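Local atomic coordinates of protein adenylyltransferase (Bartonella henselae str. Houston-1, PDB entry 5NH2), a protein that transfers AMP from ATP onto tyrosine or threonine residues of host target proteins, a Fic-domain activity that serves bacterial virulence. Residues N177-A189 / G229-K241. Residues are numbered along the deposited sequence; the frame is centred on the assembly and turned at random.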
loop_
_atom_site.group_PDB
_atom_site.type_symbol
_atom_site.label_atom_id
_atom_site.label_comp_id
_atom_site.label_asym_id
_atom_site.label_seq_id
_atom_site.Cartn_x
_atom_site.Cartn_y
_atom_site.Cartn_z
ATOM N N ASN A 177 2.881 1.981 -8.018
ATOM C CA ASN A 177 3.971 1.809 -7.056
ATOM C C ASN A 177 3.579 2.491 -5.751
ATOM O O ASN A 177 3.911 3.662 -5.524
ATOM C CB ASN A 177 5.291 2.354 -7.617
ATOM C CG ASN A 177 6.494 1.865 -6.824
ATOM O OD1 ASN A 177 6.373 1.571 -5.618
ATOM N ND2 ASN A 177 7.649 1.775 -7.478
ATOM N N PHE A 178 3.009 1.692 -4.837
ATOM C CA PHE A 178 2.405 2.226 -3.628
ATOM C C PHE A 178 3.446 2.577 -2.592
ATOM O O PHE A 178 3.167 3.368 -1.679
ATOM C CB PHE A 178 1.392 1.236 -3.042
ATOM C CG PHE A 178 0.054 1.300 -3.706
ATOM C CD1 PHE A 178 -0.816 2.367 -3.446
ATOM C CD2 PHE A 178 -0.333 0.320 -4.593
ATOM C CE1 PHE A 178 -2.055 2.443 -4.035
ATOM C CE2 PHE A 178 -1.566 0.400 -5.220
ATOM C CZ PHE A 178 -2.436 1.465 -4.940
ATOM N N SER A 179 4.651 2.034 -2.736
ATOM C CA SER A 179 5.694 2.379 -1.797
ATOM C C SER A 179 6.114 3.835 -1.927
ATOM O O SER A 179 6.891 4.321 -1.099
ATOM C CB SER A 179 6.878 1.411 -1.974
ATOM O OG SER A 179 7.749 1.881 -2.970
ATOM N N LEU A 180 5.630 4.550 -2.934
ATOM C CA LEU A 180 5.983 5.952 -3.095
ATOM C C LEU A 180 4.967 6.882 -2.435
ATOM O O LEU A 180 5.141 8.114 -2.502
ATOM C CB LEU A 180 6.120 6.293 -4.581
ATOM C CG LEU A 180 7.110 5.410 -5.346
ATOM C CD1 LEU A 180 7.363 6.006 -6.730
ATOM C CD2 LEU A 180 8.434 5.221 -4.611
ATOM N N ILE A 181 3.939 6.309 -1.795
ATOM C CA ILE A 181 2.796 7.043 -1.227
ATOM C C ILE A 181 2.925 7.030 0.286
ATOM O O ILE A 181 2.980 5.947 0.871
ATOM C CB ILE A 181 1.463 6.388 -1.630
ATOM C CG1 ILE A 181 1.240 6.530 -3.138
ATOM C CG2 ILE A 181 0.275 6.943 -0.782
ATOM C CD1 ILE A 181 1.408 7.945 -3.611
ATOM N N THR A 182 2.923 8.205 0.926
ATOM C CA THR A 182 2.948 8.307 2.393
ATOM C C THR A 182 1.566 8.050 3.035
ATOM O O THR A 182 0.510 8.194 2.407
ATOM C CB THR A 182 3.418 9.691 2.869
ATOM O OG1 THR A 182 2.434 10.686 2.518
ATOM C CG2 THR A 182 4.804 10.075 2.331
ATOM N N LYS A 183 1.598 7.712 4.329
ATOM C CA LYS A 183 0.383 7.448 5.079
ATOM C C LYS A 183 -0.552 8.660 5.053
ATOM O O LYS A 183 -1.780 8.528 4.884
ATOM C CB LYS A 183 0.756 7.049 6.514
ATOM C CG LYS A 183 -0.470 6.559 7.383
ATOM C CD LYS A 183 -0.048 5.666 8.590
ATOM C CE LYS A 183 -1.012 5.820 9.741
ATOM N NZ LYS A 183 -2.281 5.049 9.578
ATOM N N GLU A 184 0.030 9.840 5.178
ATOM C CA GLU A 184 -0.712 11.090 5.079
ATOM C C GLU A 184 -1.442 11.232 3.738
ATOM O O GLU A 184 -2.646 11.548 3.704
ATOM C CB GLU A 184 0.259 12.254 5.288
ATOM C CG GLU A 184 -0.372 13.638 5.113
ATOM C CD GLU A 184 -1.379 13.973 6.225
ATOM O OE1 GLU A 184 -1.456 13.244 7.251
ATOM O OE2 GLU A 184 -2.094 14.986 6.065
ATOM N N ARG A 185 -0.717 11.063 2.620
ATOM C CA ARG A 185 -1.321 11.297 1.303
ATOM C C ARG A 185 -2.436 10.285 1.029
ATOM O O ARG A 185 -3.517 10.667 0.560
ATOM C CB ARG A 185 -0.256 11.251 0.196
ATOM C CG ARG A 185 -0.842 11.409 -1.241
ATOM C CD ARG A 185 0.203 11.259 -2.367
ATOM N NE ARG A 185 -0.282 11.859 -3.615
ATOM C CZ ARG A 185 0.393 11.930 -4.773
ATOM N NH1 ARG A 185 1.620 11.413 -4.909
ATOM N NH2 ARG A 185 -0.179 12.514 -5.824
ATOM N N MET A 186 -2.216 9.006 1.410
ATOM C CA MET A 186 -3.245 7.968 1.281
ATOM C C MET A 186 -4.537 8.388 1.980
ATOM O O MET A 186 -5.636 8.257 1.411
ATOM C CB MET A 186 -2.735 6.623 1.855
ATOM C CG MET A 186 -3.636 5.384 1.510
ATOM S SD MET A 186 -3.717 5.085 -0.322
ATOM C CE MET A 186 -5.368 5.644 -0.695
ATOM N N MET A 187 -4.418 8.921 3.210
ATOM C CA MET A 187 -5.622 9.284 3.942
ATOM C C MET A 187 -6.304 10.520 3.327
ATOM O O MET A 187 -7.543 10.560 3.210
ATOM C CB MET A 187 -5.306 9.502 5.431
ATOM C CG MET A 187 -6.355 10.468 6.119
ATOM S SD MET A 187 -5.778 11.297 7.602
ATOM C CE MET A 187 -4.657 12.603 7.109
ATOM N N VAL A 188 -5.520 11.527 2.906
ATOM C CA VAL A 188 -6.109 12.690 2.226
ATOM C C VAL A 188 -6.927 12.238 1.001
ATOM O O VAL A 188 -8.069 12.678 0.797
ATOM C CB VAL A 188 -4.999 13.697 1.817
ATOM C CG1 VAL A 188 -5.546 14.765 0.897
ATOM C CG2 VAL A 188 -4.305 14.383 3.020
ATOM N N ALA A 189 -6.337 11.376 0.154
ATOM C CA ALA A 189 -7.007 10.918 -1.077
ATOM C C ALA A 189 -8.300 10.168 -0.753
ATOM O O ALA A 189 -9.359 10.465 -1.321
ATOM C CB ALA A 189 -6.062 10.033 -1.935
ATOM N N GLY A 229 17.937 10.044 6.747
ATOM C CA GLY A 229 17.245 9.631 7.946
ATOM C C GLY A 229 16.020 10.454 8.295
ATOM O O GLY A 229 15.731 10.626 9.484
ATOM N N ARG A 230 15.279 10.954 7.300
ATOM C CA ARG A 230 14.078 11.750 7.532
ATOM C C ARG A 230 12.844 10.912 7.250
ATOM O O ARG A 230 12.764 10.262 6.209
ATOM C CB ARG A 230 14.062 12.999 6.656
ATOM C CG ARG A 230 13.795 14.258 7.460
ATOM C CD ARG A 230 13.836 15.534 6.622
ATOM N NE ARG A 230 13.585 16.725 7.443
ATOM C CZ ARG A 230 13.017 17.848 6.994
ATOM N NH1 ARG A 230 12.619 17.934 5.733
ATOM N NH2 ARG A 230 12.826 18.884 7.807
ATOM N N ASN A 231 11.883 10.944 8.172
ATOM C CA ASN A 231 10.628 10.205 8.055
ATOM C C ASN A 231 9.529 11.135 7.553
ATOM O O ASN A 231 9.105 12.043 8.267
ATOM C CB ASN A 231 10.216 9.609 9.395
ATOM C CG ASN A 231 9.064 8.618 9.252
ATOM O OD1 ASN A 231 8.102 8.871 8.529
ATOM N ND2 ASN A 231 9.179 7.465 9.908
ATOM N N VAL A 232 9.065 10.911 6.332
ATOM C CA VAL A 232 8.012 11.725 5.736
ATOM C C VAL A 232 6.643 11.053 5.767
ATOM O O VAL A 232 5.731 11.495 5.047
ATOM C CB VAL A 232 8.378 12.134 4.308
ATOM C CG1 VAL A 232 9.375 13.285 4.347
ATOM C CG2 VAL A 232 8.898 10.932 3.553
ATOM N N ASN A 233 6.504 9.928 6.472
ATOM C CA ASN A 233 5.254 9.167 6.402
ATOM C C ASN A 233 4.038 10.004 6.829
ATOM O O ASN A 233 2.909 9.743 6.374
ATOM C CB ASN A 233 5.391 7.887 7.245
ATOM C CG ASN A 233 4.309 6.849 6.908
ATOM O OD1 ASN A 233 3.809 6.776 5.765
ATOM N ND2 ASN A 233 3.928 6.053 7.909
ATOM N N ASP A 234 4.256 11.039 7.655
ATOM C CA ASP A 234 3.229 11.954 8.145
ATOM C C ASP A 234 3.049 13.234 7.302
ATOM O O ASP A 234 2.253 14.090 7.686
ATOM C CB ASP A 234 3.536 12.338 9.585
ATOM C CG ASP A 234 3.198 11.228 10.544
ATOM O OD1 ASP A 234 2.114 11.293 11.162
ATOM O OD2 ASP A 234 3.998 10.280 10.669
ATOM N N ARG A 235 3.746 13.383 6.182
ATOM C CA ARG A 235 3.641 14.574 5.351
ATOM C C ARG A 235 3.123 14.243 3.940
ATOM O O ARG A 235 3.397 13.161 3.390
ATOM C CB ARG A 235 5.008 15.275 5.237
ATOM C CG ARG A 235 5.535 15.748 6.552
ATOM C CD ARG A 235 4.778 16.971 6.935
ATOM N NE ARG A 235 5.318 17.686 8.096
ATOM C CZ ARG A 235 6.517 18.279 8.152
ATOM N NH1 ARG A 235 7.374 18.231 7.117
ATOM N NH2 ARG A 235 6.864 18.909 9.266
ATOM N N PRO A 236 2.402 15.179 3.317
ATOM C CA PRO A 236 2.106 15.048 1.888
ATOM C C PRO A 236 3.386 15.125 1.064
ATOM O O PRO A 236 4.237 15.996 1.283
ATOM C CB PRO A 236 1.160 16.230 1.606
ATOM C CG PRO A 236 1.317 17.169 2.748
ATOM C CD PRO A 236 1.809 16.391 3.928
ATOM N N VAL A 237 3.531 14.168 0.141
ATOM C CA VAL A 237 4.636 14.085 -0.820
ATOM C C VAL A 237 4.012 13.787 -2.176
ATOM O O VAL A 237 3.301 12.788 -2.328
ATOM C CB VAL A 237 5.666 12.996 -0.452
ATOM C CG1 VAL A 237 6.852 12.958 -1.459
ATOM C CG2 VAL A 237 6.181 13.237 0.974
ATOM N N MET A 238 4.199 14.676 -3.139
ATOM C CA MET A 238 3.582 14.433 -4.428
ATOM C C MET A 238 4.375 15.154 -5.495
ATOM O O MET A 238 5.212 16.030 -5.215
ATOM C CB MET A 238 2.121 14.878 -4.475
ATOM C CG MET A 238 1.963 16.288 -4.090
ATOM S SD MET A 238 0.314 16.609 -3.467
ATOM C CE MET A 238 0.511 18.329 -3.078
ATOM N N VAL A 239 4.104 14.751 -6.720
ATOM C CA VAL A 239 4.760 15.335 -7.865
ATOM C C VAL A 239 3.881 16.454 -8.374
ATOM O O VAL A 239 2.660 16.289 -8.482
ATOM C CB VAL A 239 5.010 14.274 -8.932
ATOM C CG1 VAL A 239 5.358 14.920 -10.290
ATOM C CG2 VAL A 239 6.141 13.372 -8.430
ATOM N N ALA A 240 4.497 17.603 -8.651
ATOM C CA ALA A 240 3.765 18.751 -9.157
ATOM C C ALA A 240 2.881 18.363 -10.335
ATOM O O ALA A 240 3.299 17.613 -11.224
ATOM C CB ALA A 240 4.753 19.835 -9.579
ATOM N N LYS A 241 1.643 18.876 -10.324
ATOM C CA LYS A 241 0.688 18.657 -11.411
ATOM C C LYS A 241 0.956 19.596 -12.585
ATOM O O LYS A 241 1.280 20.776 -12.404
ATOM C CB LYS A 241 -0.750 18.872 -10.934
ATOM C CG LYS A 241 -1.190 18.054 -9.758
ATOM C CD LYS A 241 -2.724 18.149 -9.570
ATOM C CE LYS A 241 -3.500 17.668 -10.818
ATOM N NZ LYS A 241 -4.887 17.209 -10.505
HETATM O O HOH W 1 3.293 10.070 -1.915
#
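The hydroxyl of T182 is held from both segments, OG1 donating to R235 O at 2.8 Å and accepting from R185 N. The second bond is nearly straight, at 163°. T182 is thus the N-cap of helix 183-196; its chi1 of 68° places OG1 between the backbone N and the carbonyl carbon, and CG2 lies against V232 O and V237 CG2. The amides of a helix's first turn lack acceptors within the helix, and here a type I turn, V232 to R235, supplies them alongside the N-cap hydroxyl. E184 N bonds to N233 O, whereas K183 N reaches N233 OD1 at 2.8 Å from above the carboxamide plane. The turn thereby joins the Fido domain to the C-terminal part of the chain, whose mixed sheet, with 237-239 outermost within this chain, corresponds broadly to the intracellular delivery domain, a family of the OB clan. N233 ND2 donates a hydrogen bond to A33 O of the antitoxin homologue BiaA, a neighbouring chain, so one side chain serves both the helix start and the protein-protein interface. Farther along, M238 CB sits over the centre of one face of the R185 guanidinium, 3.4 Å from R185 CZ, and R185 NH1 forms a salt bridge with D208. A water bridges L180 O and V237 O, donating to both.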